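Local coordinates for probable transcriptional regulatory protein NarL (Mycobacterium tuberculosis, PDB 3EUL) that probably acts, once phosphorylated by its partner kinase NarS, as a transcription regulator of nitrate-metabolism genes, and is represented here by its signal receiver domain, at residues V64-Y69 with R91-S96. Numbering follows the deposited sequence.
Sequences VALLDY and RVLLIS
Ala65, Leu67 and Tyr69 each give their backbone N-H to the strand 91-96, and the carbonyls of Ala65 and Leu67 take one back, the regular pattern of a parallel pair. Leu93 and Ile95 on the other strand both donate and accept. The five N-to-O distances, from Ala65 N to Arg91 O through to Tyr69 N to Ile95 O, are 2.8 to 3.0 Å. Between these bonds, CA-H groups such as that of Leu94 lean on the same oxygens.

Apolar packing covers both faces. On one, Leu66 has its CG anti to the backbone N (chi1 176°), which carries CD1 across to Leu93 CB and Ile95 CB, each 4.2 Å away. On the other, Leu67 CD1 meets Val92 CG1 at 3.9 Å, and Leu94 CD2 lies against Leu67 CB. Branched aliphatic residues suit these buried positions, filling space without polar groups to satisfy, and the small CB of Ala65 sits beside Val92 CG2. Beyond them, Leu94 CD1 reaches the edge of the Tyr69 ring at CD1 (3.8 Å), near the ring plane.

Polar residues gather at the C-terminal ends of the strands, where a receiver domain has its active site. One water lies between Asp68 OD1, at a short 2.5 Å, and Ser96 OG (2.7 Å). Asp68 suits its place because its carboxylate is the probable phosphoacceptor, unmodified here; the small hydroxyl of Ser96 can hold both the water and His98 N.

Strand 64-68 is the central strand of the five-stranded parallel CheY-like sheet and 91-96 is its neighbour, connected by helix 76-85 as a beta-alpha-beta crossover. That helix packs on Leu67 and Val92, while helix 122-134 covers Val64, Leu66 and Leu93; strands 16-21 and 114-117 flank the pair.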
ATOM      1  N   VAL A  64      -7.605   0.676   1.177  1.00 18.31           N
ATOM      2  CA  VAL A  64      -6.302   0.069   0.898  1.00 18.65           C
ATOM      3  C   VAL A  64      -5.180   1.092   1.101  1.00 19.01           C
ATOM      4  O   VAL A  64      -5.331   2.285   0.776  1.00 17.38           O
ATOM      5  CB  VAL A  64      -6.233  -0.395  -0.555  1.00 19.06           C
ATOM      6  CG1 VAL A  64      -4.872  -1.068  -0.875  1.00 18.04           C
ATOM      7  CG2 VAL A  64      -7.330  -1.343  -0.836  1.00 19.39           C
ATOM      8  N   ALA A  65      -4.077   0.632   1.672  1.00 18.64           N
ATOM      9  CA  ALA A  65      -2.854   1.392   1.686  1.00 19.68           C
ATOM     10  C   ALA A  65      -1.877   0.631   0.787  1.00 19.75           C
ATOM     11  O   ALA A  65      -1.647  -0.563   1.008  1.00 21.66           O
ATOM     12  CB  ALA A  65      -2.321   1.537   3.087  1.00 18.54           C
ATOM     13  N   LEU A  66      -1.372   1.267  -0.271  1.00 19.18           N
ATOM     14  CA  LEU A  66      -0.340   0.639  -1.085  1.00 18.70           C
ATOM     15  C   LEU A  66       1.019   1.227  -0.776  1.00 18.49           C
ATOM     16  O   LEU A  66       1.301   2.388  -1.156  1.00 16.65           O
ATOM     17  CB  LEU A  66      -0.677   0.847  -2.559  1.00 18.79           C
ATOM     18  CG  LEU A  66       0.320   0.347  -3.586  1.00 19.01           C
ATOM     19  CD1 LEU A  66       0.575  -1.150  -3.449  1.00 17.32           C
ATOM     20  CD2 LEU A  66      -0.278   0.714  -4.994  1.00 20.99           C
ATOM     21  N   LEU A  67       1.871   0.445  -0.085  1.00 18.78           N
ATOM     22  CA  LEU A  67       3.087   0.971   0.525  1.00 18.77           C
ATOM     23  C   LEU A  67       4.364   0.243   0.104  1.00 19.12           C
ATOM     24  O   LEU A  67       4.405  -0.989   0.040  1.00 18.03           O
ATOM     25  CB  LEU A  67       2.996   0.827   2.029  1.00 18.66           C
ATOM     26  CG  LEU A  67       1.796   1.435   2.735  1.00 19.89           C
ATOM     27  CD1 LEU A  67       1.910   1.189   4.234  1.00 16.44           C
ATOM     28  CD2 LEU A  67       1.723   2.907   2.403  1.00 15.42           C
ATOM     29  N   ASP A  68       5.406   1.003  -0.200  1.00 18.78           N
ATOM     30  CA  ASP A  68       6.702   0.387  -0.470  1.00 19.92           C
ATOM     31  C   ASP A  68       7.126  -0.411   0.749  1.00 19.33           C
ATOM     32  O   ASP A  68       6.959   0.040   1.874  1.00 19.46           O
ATOM     33  CB  ASP A  68       7.709   1.484  -0.829  1.00 19.13           C
ATOM     34  CG  ASP A  68       9.101   0.969  -1.123  1.00 21.94           C
ATOM     35  OD1 ASP A  68       9.290  -0.101  -1.717  1.00 26.09           O
ATOM     36  OD2 ASP A  68      10.034   1.705  -0.763  1.00 30.83           O
ATOM     37  N   TYR A  69       7.686  -1.595   0.546  1.00 19.63           N
ATOM     38  CA  TYR A  69       8.181  -2.377   1.671  1.00 20.76           C
ATOM     39  C   TYR A  69       9.259  -1.586   2.452  1.00 20.68           C
ATOM     40  O   TYR A  69       9.235  -1.558   3.663  1.00 19.40           O
ATOM     41  CB  TYR A  69       8.693  -3.743   1.201  1.00 20.33           C
ATOM     42  CG  TYR A  69       9.289  -4.535   2.303  1.00 20.66           C
ATOM     43  CD1 TYR A  69       8.521  -4.989   3.346  1.00 20.37           C
ATOM     44  CD2 TYR A  69      10.648  -4.817   2.323  1.00 20.32           C
ATOM     45  CE1 TYR A  69       9.084  -5.710   4.382  1.00 22.10           C
ATOM     46  CE2 TYR A  69      11.215  -5.529   3.348  1.00 20.50           C
ATOM     47  CZ  TYR A  69      10.449  -5.957   4.377  1.00 20.06           C
ATOM     48  OH  TYR A  69      11.013  -6.720   5.375  1.00 21.14           O
ATOM     49  N   ARG A  91      -6.701  -2.407   4.471  1.00 22.15           N
ATOM     50  CA  ARG A  91      -5.836  -3.507   4.017  1.00 23.58           C
ATOM     51  C   ARG A  91      -4.554  -2.937   3.499  1.00 22.50           C
ATOM     52  O   ARG A  91      -4.578  -2.014   2.693  1.00 24.20           O
ATOM     53  CB  ARG A  91      -6.531  -4.311   2.947  1.00 23.34           C
ATOM     54  CG  ARG A  91      -7.654  -5.103   3.560  1.00 26.34           C
ATOM     55  CD  ARG A  91      -8.486  -5.855   2.582  1.00 29.94           C
ATOM     56  NE  ARG A  91      -7.825  -6.917   1.806  1.00 36.05           N
ATOM     57  CZ  ARG A  91      -7.257  -8.042   2.257  1.00 38.15           C
ATOM     58  NH1 ARG A  91      -7.111  -8.309   3.550  1.00 39.76           N
ATOM     59  NH2 ARG A  91      -6.761  -8.908   1.369  1.00 39.40           N
ATOM     60  N   VAL A  92      -3.431  -3.444   3.982  1.00 22.44           N
ATOM     61  CA  VAL A  92      -2.125  -2.912   3.588  1.00 21.78           C
ATOM     62  C   VAL A  92      -1.464  -3.836   2.545  1.00 21.97           C
ATOM     63  O   VAL A  92      -1.059  -4.973   2.852  1.00 22.39           O
ATOM     64  CB  VAL A  92      -1.210  -2.708   4.790  1.00 22.09           C
ATOM     65  CG1 VAL A  92       0.189  -2.264   4.325  1.00 21.67           C
ATOM     66  CG2 VAL A  92      -1.839  -1.667   5.763  1.00 19.12           C
ATOM     67  N   LEU A  93      -1.359  -3.324   1.325  1.00 21.07           N
ATOM     68  CA  LEU A  93      -0.748  -4.031   0.199  1.00 21.22           C
ATOM     69  C   LEU A  93       0.671  -3.516   0.067  1.00 20.73           C
ATOM     70  O   LEU A  93       0.892  -2.315  -0.018  1.00 20.22           O
ATOM     71  CB  LEU A  93      -1.597  -3.757  -1.054  1.00 21.63           C
ATOM     72  CG  LEU A  93      -1.531  -4.620  -2.287  1.00 23.04           C
ATOM     73  CD1 LEU A  93      -1.789  -6.113  -2.027  1.00 23.14           C
ATOM     74  CD2 LEU A  93      -2.534  -4.068  -3.301  1.00 21.88           C
ATOM     75  N   LEU A  94       1.664  -4.399   0.118  1.00 20.58           N
ATOM     76  CA  LEU A  94       3.055  -3.942  -0.017  1.00 20.77           C
ATOM     77  C   LEU A  94       3.540  -4.149  -1.455  1.00 21.49           C
ATOM     78  O   LEU A  94       3.083  -5.040  -2.184  1.00 23.05           O
ATOM     79  CB  LEU A  94       4.007  -4.639   0.977  1.00 19.67           C
ATOM     80  CG  LEU A  94       3.719  -4.481   2.469  1.00 20.75           C
ATOM     81  CD1 LEU A  94       4.704  -5.304   3.362  1.00 18.18           C
ATOM     82  CD2 LEU A  94       3.628  -2.985   2.909  1.00 18.49           C
ATOM     83  N   ILE A  95       4.474  -3.305  -1.849  1.00 22.10           N
ATOM     84  CA  ILE A  95       5.123  -3.412  -3.137  1.00 22.39           C
ATOM     85  C   ILE A  95       6.619  -3.241  -2.922  1.00 23.17           C
ATOM     86  O   ILE A  95       7.054  -2.443  -2.096  1.00 21.71           O
ATOM     87  CB  ILE A  95       4.515  -2.390  -4.129  1.00 21.71           C
ATOM     88  CG1 ILE A  95       4.996  -2.644  -5.560  1.00 23.80           C
ATOM     89  CG2 ILE A  95       4.768  -0.906  -3.644  1.00 22.13           C
ATOM     90  CD1 ILE A  95       4.080  -2.032  -6.623  1.00 19.01           C
ATOM     91  N   SER A  96       7.427  -3.986  -3.675  1.00 23.76           N
ATOM     92  CA  SER A  96       8.857  -3.877  -3.509  1.00 25.23           C
ATOM     93  C   SER A  96       9.630  -4.335  -4.730  1.00 26.20           C
ATOM     94  O   SER A  96       9.141  -5.119  -5.545  1.00 25.14           O
ATOM     95  CB  SER A  96       9.295  -4.724  -2.307  1.00 26.05           C
ATOM     96  OG  SER A  96      10.620  -4.394  -1.950  1.00 29.14           O
TER
HETATM   97  O   HOH W   1      10.916  -1.856  -0.975  1.00 41.12           O